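Local coordinates for glycoside hydrolase family 61 protein (Myceliophthora thermophila, PDB 5UFV), which oxidatively cleaves the beta-1,4-glycosidic bonds of cellulose at C1, using a single active-site copper and O2 or H2O2, at residues E156-F168 and Y196-N209. Sequence-based numbering, arbitrary orientation.
Sequences ELIALHQANNPQF and YCQQSDPNISFNIN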
ATOM      1  N   GLU A 156       0.210   1.587  -0.211  1.00 23.67           N
ATOM      2  CA  GLU A 156       1.205   2.264  -0.986  1.00 25.66           C
ATOM      3  C   GLU A 156       0.548   2.725  -2.247  1.00 26.27           C
ATOM      4  O   GLU A 156      -0.092   1.928  -2.954  1.00 26.01           O
ATOM      5  CB  GLU A 156       2.363   1.317  -1.307  1.00 29.92           C
ATOM      6  CG  GLU A 156       3.441   1.855  -2.249  1.00 34.10           C
ATOM      7  CD  GLU A 156       4.517   0.801  -2.598  1.00 40.47           C
ATOM      8  OE1 GLU A 156       4.211  -0.426  -2.605  1.00 42.58           O
ATOM      9  OE2 GLU A 156       5.694   1.184  -2.854  1.00 43.07           O
ATOM     10  N   LEU A 157       0.698   4.028  -2.504  1.00 25.85           N
ATOM     11  CA  LEU A 157       0.304   4.658  -3.740  1.00 26.18           C
ATOM     12  C   LEU A 157       1.568   5.126  -4.379  1.00 27.86           C
ATOM     13  O   LEU A 157       2.406   5.719  -3.703  1.00 27.95           O
ATOM     14  CB  LEU A 157      -0.556   5.891  -3.489  1.00 25.80           C
ATOM     15  CG  LEU A 157      -1.839   5.685  -2.693  1.00 25.53           C
ATOM     16  CD1 LEU A 157      -2.641   6.975  -2.702  1.00 26.57           C
ATOM     17  CD2 LEU A 157      -2.664   4.524  -3.223  1.00 25.55           C
ATOM     18  N   ILE A 158       1.704   4.859  -5.678  1.00 29.30           N
ATOM     19  CA  ILE A 158       2.861   5.284  -6.449  1.00 28.13           C
ATOM     20  C   ILE A 158       2.363   6.234  -7.527  1.00 29.55           C
ATOM     21  O   ILE A 158       1.727   5.800  -8.490  1.00 29.39           O
ATOM     22  CB  ILE A 158       3.550   4.108  -7.103  1.00 27.70           C
ATOM     23  CG1 ILE A 158       3.865   3.031  -6.077  1.00 28.15           C
ATOM     24  CG2 ILE A 158       4.830   4.564  -7.760  1.00 29.52           C
ATOM     25  CD1 ILE A 158       4.515   1.806  -6.711  1.00 29.15           C
ATOM     26  N   ALA A 159       2.623   7.525  -7.350  1.00 28.37           N
ATOM     27  CA  ALA A 159       2.217   8.500  -8.338  1.00 30.18           C
ATOM     28  C   ALA A 159       3.243   8.520  -9.476  1.00 32.43           C
ATOM     29  O   ALA A 159       4.458   8.467  -9.253  1.00 33.09           O
ATOM     30  CB  ALA A 159       2.065   9.885  -7.718  1.00 29.96           C
ATOM     31  N   LEU A 160       2.735   8.589 -10.700  1.00 31.97           N
ATOM     32  CA  LEU A 160       3.564   8.524 -11.896  1.00 32.44           C
ATOM     33  C   LEU A 160       3.334   9.708 -12.860  1.00 33.07           C
ATOM     34  O   LEU A 160       3.669   9.595 -14.025  1.00 31.73           O
ATOM     35  CB  LEU A 160       3.283   7.190 -12.608  1.00 32.25           C
ATOM     36  CG  LEU A 160       3.562   5.906 -11.799  1.00 30.80           C
ATOM     37  CD1 LEU A 160       3.140   4.662 -12.555  1.00 30.91           C
ATOM     38  CD2 LEU A 160       5.018   5.777 -11.463  1.00 30.70           C
ATOM     39  N   HIS A 161       2.755  10.818 -12.377  1.00 34.07           N
ATOM     40  CA  HIS A 161       2.506  11.986 -13.233  1.00 34.49           C
ATOM     41  C   HIS A 161       3.793  12.503 -13.855  1.00 37.77           C
ATOM     42  O   HIS A 161       3.765  12.901 -15.026  1.00 37.94           O
ATOM     43  CB  HIS A 161       1.802  13.126 -12.484  1.00 33.63           C
ATOM     44  CG  HIS A 161       1.426  14.304 -13.352  1.00 32.71           C
ATOM     45  ND1 HIS A 161       2.134  15.490 -13.346  1.00 32.76           N
ATOM     46  CD2 HIS A 161       0.402  14.490 -14.218  1.00 32.27           C
ATOM     47  CE1 HIS A 161       1.572  16.349 -14.175  1.00 32.36           C
ATOM     48  NE2 HIS A 161       0.522  15.767 -14.721  1.00 32.72           N
ATOM     49  N   GLN A 162       4.905  12.488 -13.098  1.00 39.33           N
ATOM     50  CA  GLN A 162       6.210  13.017 -13.592  1.00 44.91           C
ATOM     51  C   GLN A 162       7.030  11.973 -14.330  1.00 41.63           C
ATOM     52  O   GLN A 162       7.586  11.072 -13.705  1.00 41.63           O
ATOM     53  CB  GLN A 162       7.122  13.545 -12.447  1.00 50.81           C
ATOM     54  CG  GLN A 162       6.705  14.821 -11.724  1.00 58.24           C
ATOM     55  CD  GLN A 162       6.576  16.022 -12.656  1.00 66.65           C
ATOM     56  OE1 GLN A 162       7.539  16.416 -13.332  1.00 68.42           O
ATOM     57  NE2 GLN A 162       5.369  16.609 -12.702  1.00 67.80           N
ATOM     58  N   ALA A 163       7.164  12.120 -15.640  1.00 43.12           N
ATOM     59  CA  ALA A 163       8.037  11.232 -16.432  1.00 42.72           C
ATOM     60  C   ALA A 163       9.367  10.933 -15.705  1.00 42.23           C
ATOM     61  O   ALA A 163      10.065  11.849 -15.253  1.00 40.42           O
ATOM     62  CB  ALA A 163       8.306  11.847 -17.789  1.00 42.22           C
ATOM     63  N   ASN A 164       9.678   9.642 -15.563  1.00 42.66           N
ATOM     64  CA  ASN A 164      10.943   9.171 -14.937  1.00 45.35           C
ATOM     65  C   ASN A 164      11.105   9.473 -13.431  1.00 42.69           C
ATOM     66  O   ASN A 164      12.144   9.158 -12.854  1.00 40.93           O
ATOM     67  CB  ASN A 164      12.196   9.670 -15.719  1.00 45.24           C
ATOM     68  CG  ASN A 164      12.197   9.215 -17.188  1.00 47.17           C
ATOM     69  OD1 ASN A 164      12.391   8.039 -17.491  1.00 44.46           O
ATOM     70  ND2 ASN A 164      11.970  10.153 -18.102  1.00 48.47           N
ATOM     71  N   ASN A 165      10.083  10.046 -12.792  1.00 40.93           N
ATOM     72  CA  ASN A 165      10.221  10.496 -11.406  1.00 39.67           C
ATOM     73  C   ASN A 165       9.116   9.946 -10.526  1.00 35.84           C
ATOM     74  O   ASN A 165       8.245  10.674 -10.076  1.00 36.08           O
ATOM     75  CB  ASN A 165      10.327  12.027 -11.319  1.00 41.64           C
ATOM     76  CG  ASN A 165      11.682  12.554 -11.819  1.00 44.66           C
ATOM     77  OD1 ASN A 165      11.912  12.709 -13.032  1.00 48.96           O
ATOM     78  ND2 ASN A 165      12.580  12.830 -10.888  1.00 45.36           N
ATOM     79  N   PRO A 166       9.168   8.641 -10.259  1.00 34.20           N
ATOM     80  CA  PRO A 166       8.186   7.997  -9.392  1.00 34.12           C
ATOM     81  C   PRO A 166       8.184   8.576  -7.970  1.00 33.10           C
ATOM     82  O   PRO A 166       9.201   9.055  -7.500  1.00 35.67           O
ATOM     83  CB  PRO A 166       8.664   6.553  -9.348  1.00 33.67           C
ATOM     84  CG  PRO A 166      10.152   6.680  -9.492  1.00 34.46           C
ATOM     85  CD  PRO A 166      10.314   7.755 -10.520  1.00 34.70           C
ATOM     86  N   GLN A 167       7.026   8.513  -7.328  1.00 32.67           N
ATOM     87  CA  GLN A 167       6.788   9.101  -6.036  1.00 31.29           C
ATOM     88  C   GLN A 167       5.975   8.093  -5.265  1.00 30.02           C
ATOM     89  O   GLN A 167       4.833   7.876  -5.600  1.00 30.69           O
ATOM     90  CB  GLN A 167       5.944  10.343  -6.170  1.00 31.44           C
ATOM     91  CG  GLN A 167       6.605  11.534  -6.823  1.00 34.03           C
ATOM     92  CD  GLN A 167       5.688  12.747  -6.805  1.00 35.97           C
ATOM     93  OE1 GLN A 167       4.544  12.658  -6.385  1.00 39.09           O
ATOM     94  NE2 GLN A 167       6.182  13.875  -7.254  1.00 39.85           N
ATOM     95  N   PHE A 168       6.567   7.509  -4.229  1.00 29.73           N
ATOM     96  CA  PHE A 168       5.938   6.517  -3.388  1.00 28.38           C
ATOM     97  C   PHE A 168       5.395   7.145  -2.109  1.00 27.56           C
ATOM     98  O   PHE A 168       6.046   7.976  -1.508  1.00 29.53           O
ATOM     99  CB  PHE A 168       6.960   5.483  -2.989  1.00 29.14           C
ATOM    100  CG  PHE A 168       7.641   4.792  -4.152  1.00 30.38           C
ATOM    101  CD1 PHE A 168       8.757   5.343  -4.760  1.00 29.77           C
ATOM    102  CD2 PHE A 168       7.215   3.532  -4.573  1.00 31.10           C
ATOM    103  CE1 PHE A 168       9.400   4.678  -5.793  1.00 31.20           C
ATOM    104  CE2 PHE A 168       7.862   2.863  -5.610  1.00 30.31           C
ATOM    105  CZ  PHE A 168       8.952   3.438  -6.222  1.00 30.97           C
ATOM    106  N   TYR A 196      11.426  -4.982  -3.665  1.00 35.29           N
ATOM    107  CA  TYR A 196      10.511  -5.585  -4.633  1.00 35.46           C
ATOM    108  C   TYR A 196      10.576  -4.988  -6.048  1.00 35.36           C
ATOM    109  O   TYR A 196      10.049  -5.574  -7.009  1.00 33.93           O
ATOM    110  CB  TYR A 196       9.070  -5.530  -4.103  1.00 34.53           C
ATOM    111  CG  TYR A 196       8.390  -4.180  -4.179  1.00 34.09           C
ATOM    112  CD1 TYR A 196       7.656  -3.816  -5.299  1.00 33.78           C
ATOM    113  CD2 TYR A 196       8.453  -3.284  -3.116  1.00 35.00           C
ATOM    114  CE1 TYR A 196       7.022  -2.599  -5.368  1.00 34.13           C
ATOM    115  CE2 TYR A 196       7.816  -2.055  -3.174  1.00 34.92           C
ATOM    116  CZ  TYR A 196       7.095  -1.715  -4.309  1.00 35.38           C
ATOM    117  OH  TYR A 196       6.450  -0.487  -4.397  1.00 34.99           O
ATOM    118  N   CYS A 197      11.170  -3.806  -6.162  1.00 35.11           N
ATOM    119  CA  CYS A 197      11.354  -3.176  -7.455  1.00 37.75           C
ATOM    120  C   CYS A 197      12.676  -2.461  -7.436  1.00 38.28           C
ATOM    121  O   CYS A 197      13.156  -2.156  -6.359  1.00 38.59           O
ATOM    122  CB  CYS A 197      10.227  -2.185  -7.753  1.00 37.45           C
ATOM    123  SG  CYS A 197      10.075  -0.781  -6.613  1.00 38.25           S
ATOM    124  N   GLN A 198      13.260  -2.226  -8.614  1.00 39.91           N
ATOM    125  CA  GLN A 198      14.450  -1.375  -8.769  1.00 42.72           C
ATOM    126  C   GLN A 198      14.055  -0.048  -9.377  1.00 39.59           C
ATOM    127  O   GLN A 198      13.106   0.029 -10.134  1.00 38.03           O
ATOM    128  CB  GLN A 198      15.508  -2.020  -9.682  1.00 47.18           C
ATOM    129  CG  GLN A 198      15.872  -3.448  -9.323  1.00 50.20           C
ATOM    130  CD  GLN A 198      16.510  -3.521  -7.957  1.00 51.54           C
ATOM    131  OE1 GLN A 198      17.576  -2.946  -7.733  1.00 55.71           O
ATOM    132  NE2 GLN A 198      15.858  -4.220  -7.032  1.00 49.41           N
ATOM    133  N   GLN A 199      14.829   0.983  -9.071  1.00 38.83           N
ATOM    134  CA  GLN A 199      14.547   2.321  -9.555  1.00 38.57           C
ATOM    135  C   GLN A 199      14.379   2.368 -11.075  1.00 38.82           C
ATOM    136  O   GLN A 199      13.530   3.100 -11.572  1.00 38.43           O
ATOM    137  CB  GLN A 199      15.666   3.285  -9.132  1.00 38.27           C
ATOM    138  CG  GLN A 199      15.350   4.767  -9.327  1.00 37.98           C
ATOM    139  CD  GLN A 199      14.235   5.260  -8.422  1.00 38.10           C
ATOM    140  OE1 GLN A 199      13.847   4.593  -7.471  1.00 38.54           O
ATOM    141  NE2 GLN A 199      13.709   6.431  -8.723  1.00 38.25           N
ATOM    142  N   SER A 200      15.188   1.595 -11.795  1.00 39.24           N
ATOM    143  CA  SER A 200      15.242   1.659 -13.247  1.00 40.04           C
ATOM    144  C   SER A 200      14.299   0.661 -13.957  1.00 40.84           C
ATOM    145  O   SER A 200      14.307   0.580 -15.179  1.00 40.40           O
ATOM    146  CB  SER A 200      16.673   1.435 -13.708  1.00 41.44           C
ATOM    147  OG  SER A 200      17.038   0.077 -13.538  1.00 42.14           O
ATOM    148  N   ASP A 201      13.473  -0.073 -13.214  1.00 39.42           N
ATOM    149  CA  ASP A 201      12.505  -0.956 -13.852  1.00 39.75           C
ATOM    150  C   ASP A 201      11.528  -0.141 -14.713  1.00 41.16           C
ATOM    151  O   ASP A 201      11.207   1.004 -14.381  1.00 40.91           O
ATOM    152  CB  ASP A 201      11.713  -1.754 -12.825  1.00 39.69           C
ATOM    153  CG  ASP A 201      12.554  -2.806 -12.088  1.00 41.23           C
ATOM    154  OD1 ASP A 201      13.722  -3.062 -12.463  1.00 42.56           O
ATOM    155  OD2 ASP A 201      12.020  -3.381 -11.097  1.00 41.74           O
ATOM    156  N   PRO A 202      11.037  -0.734 -15.816  1.00 42.38           N
ATOM    157  CA  PRO A 202      10.235  -0.001 -16.822  1.00 42.49           C
ATOM    158  C   PRO A 202       8.780   0.276 -16.411  1.00 41.23           C
ATOM    159  O   PRO A 202       8.049   0.961 -17.133  1.00 42.04           O
ATOM    160  CB  PRO A 202      10.265  -0.932 -18.052  1.00 42.78           C
ATOM    161  CG  PRO A 202      10.534  -2.303 -17.513  1.00 42.74           C
ATOM    162  CD  PRO A 202      11.238  -2.156 -16.186  1.00 42.58           C
ATOM    163  N   ASN A 203       8.365  -0.305 -15.293  1.00 37.61           N
ATOM    164  CA  ASN A 203       7.153   0.099 -14.639  1.00 35.75           C
ATOM    165  C   ASN A 203       7.428   0.995 -13.407  1.00 34.68           C
ATOM    166  O   ASN A 203       6.521   1.256 -12.631  1.00 33.44           O
ATOM    167  CB  ASN A 203       6.314  -1.133 -14.266  1.00 34.93           C
ATOM    168  CG  ASN A 203       7.067  -2.136 -13.417  1.00 35.48           C
ATOM    169  OD1 ASN A 203       8.236  -1.951 -13.063  1.00 35.22           O
ATOM    170  ND2 ASN A 203       6.394  -3.231 -13.103  1.00 36.71           N
ATOM    171  N   ILE A 204       8.657   1.489 -13.252  1.00 35.09           N
ATOM    172  CA  ILE A 204       8.989   2.391 -12.148  1.00 36.12           C
ATOM    173  C   ILE A 204       9.430   3.762 -12.639  1.00 37.86           C
ATOM    174  O   ILE A 204       8.778   4.762 -12.325  1.00 40.65           O
ATOM    175  CB  ILE A 204      10.066   1.775 -11.240  1.00 36.08           C
ATOM    176  CG1 ILE A 204       9.552   0.442 -10.635  1.00 36.27           C
ATOM    177  CG2 ILE A 204      10.517   2.773 -10.187  1.00 33.68           C
ATOM    178  CD1 ILE A 204       8.341   0.564  -9.719  1.00 34.76           C
ATOM    179  N   SER A 205      10.530   3.808 -13.390  1.00 40.30           N
ATOM    180  CA  SER A 205      11.026   5.025 -14.033  1.00 41.20           C
ATOM    181  C   SER A 205      10.894   4.797 -15.523  1.00 43.98           C
ATOM    182  O   SER A 205      11.525   3.891 -16.073  1.00 42.27           O
ATOM    183  CB  SER A 205      12.493   5.304 -13.706  1.00 43.54           C
ATOM    184  OG  SER A 205      12.669   5.875 -12.412  1.00 45.52           O
ATOM    185  N   PHE A 206      10.060   5.618 -16.165  1.00 46.17           N
ATOM    186  CA  PHE A 206       9.792   5.506 -17.604  1.00 47.16           C
ATOM    187  C   PHE A 206       9.058   6.762 -18.077  1.00 45.77           C
ATOM    188  O   PHE A 206       8.593   7.560 -17.257  1.00 44.15           O
ATOM    189  CB  PHE A 206       8.977   4.229 -17.930  1.00 46.74           C
ATOM    190  CG  PHE A 206       7.558   4.266 -17.433  1.00 45.85           C
ATOM    191  CD1 PHE A 206       7.278   4.067 -16.092  1.00 45.06           C
ATOM    192  CD2 PHE A 206       6.505   4.512 -18.308  1.00 45.11           C
ATOM    193  CE1 PHE A 206       5.972   4.096 -15.637  1.00 44.29           C
ATOM    194  CE2 PHE A 206       5.200   4.552 -17.861  1.00 42.76           C
ATOM    195  CZ  PHE A 206       4.931   4.344 -16.526  1.00 44.07           C
ATOM    196  N   ASN A 207       8.962   6.930 -19.392  1.00 45.98           N
ATOM    197  CA  ASN A 207       8.368   8.135 -19.943  1.00 46.79           C
ATOM    198  C   ASN A 207       6.879   7.965 -20.170  1.00 45.22           C
ATOM    199  O   ASN A 207       6.422   7.570 -21.248  1.00 48.68           O
ATOM    200  CB  ASN A 207       9.051   8.550 -21.236  1.00 48.23           C
ATOM    201  CG  ASN A 207       8.661   9.950 -21.668  1.00 50.27           C
ATOM    202  OD1 ASN A 207       7.788  10.596 -21.072  1.00 49.91           O
ATOM    203  ND2 ASN A 207       9.307  10.431 -22.713  1.00 53.09           N
ATOM    204  N   ILE A 208       6.123   8.308 -19.144  1.00 41.68           N
ATOM    205  CA  ILE A 208       4.687   8.117 -19.152  1.00 40.90           C
ATOM    206  C   ILE A 208       4.004   8.935 -20.257  1.00 40.51           C
ATOM    207  O   ILE A 208       2.955   8.563 -20.751  1.00 41.09           O
ATOM    208  CB  ILE A 208       4.087   8.421 -17.742  1.00 39.78           C
ATOM    209  CG1 ILE A 208       2.717   7.753 -17.604  1.00 37.96           C
ATOM    210  CG2 ILE A 208       4.056   9.937 -17.454  1.00 40.61           C
ATOM    211  CD1 ILE A 208       2.135   7.771 -16.216  1.00 37.44           C
ATOM    212  N   ASN A 209       4.627  10.033 -20.660  1.00 41.05           N
ATOM    213  CA  ASN A 209       4.069  10.893 -21.681  1.00 42.15           C
ATOM    214  C   ASN A 209       4.414  10.406 -23.080  1.00 43.41           C
ATOM    215  O   ASN A 209       4.068  11.060 -24.039  1.00 43.87           O
ATOM    216  CB  ASN A 209       4.560  12.337 -21.489  1.00 42.33           C
ATOM    217  CG  ASN A 209       4.404  12.819 -20.055  1.00 40.62           C
ATOM    218  OD1 ASN A 209       5.368  13.170 -19.383  1.00 41.68           O
ATOM    219  ND2 ASN A 209       3.188  12.814 -19.578  1.00 39.49           N
TER
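Leu160, Pro166 and Phe168 face Ile204, Phe206 and Ile208 where the beta-hairpin of strands 149-159 and 167-177, part of the AA9 beta-sandwich, rests on an irregular loop that follows strand 190-191. Branched and ring side chains suit this largely buried patch, needing no polar partners. Leu160 CD1 meets the edge of the Phe206 ring at CE1, near its plane, while Leu160 CB lies 3.8 Å from Ile208 CD1. With Ile204 CG1 anti to the carbonyl carbon (chi1 -60°), the CG2 branch touches Pro166 CG (4.0 Å) and Phe168 CZ (4.3 Å). The other side of this hairpin loop looks to the copper, and His161 and Gln167 probably help bind O2 there.

Farther out, the turn from Gln162 to Asn165 is type II, with Asn164 at a positive phi that asparagine tolerates well. Asn164 N donates to Phe206 O (2.9 Å), from above the carbonyl plane. Asn207 OD1 accepts from Asn209 N in an Asx turn and touches Ala163 CB, a small group suited to the close approach. At the far end, Glu156 OE1 takes a salt bridge from Arg154 and a hydrogen bond from Trp83. Tyr196 OH donates to Glu156 OE2; the modelled 2.4 Å is doubtfully short, but OE2 lies at the Tyr196 ring edge, in its plane.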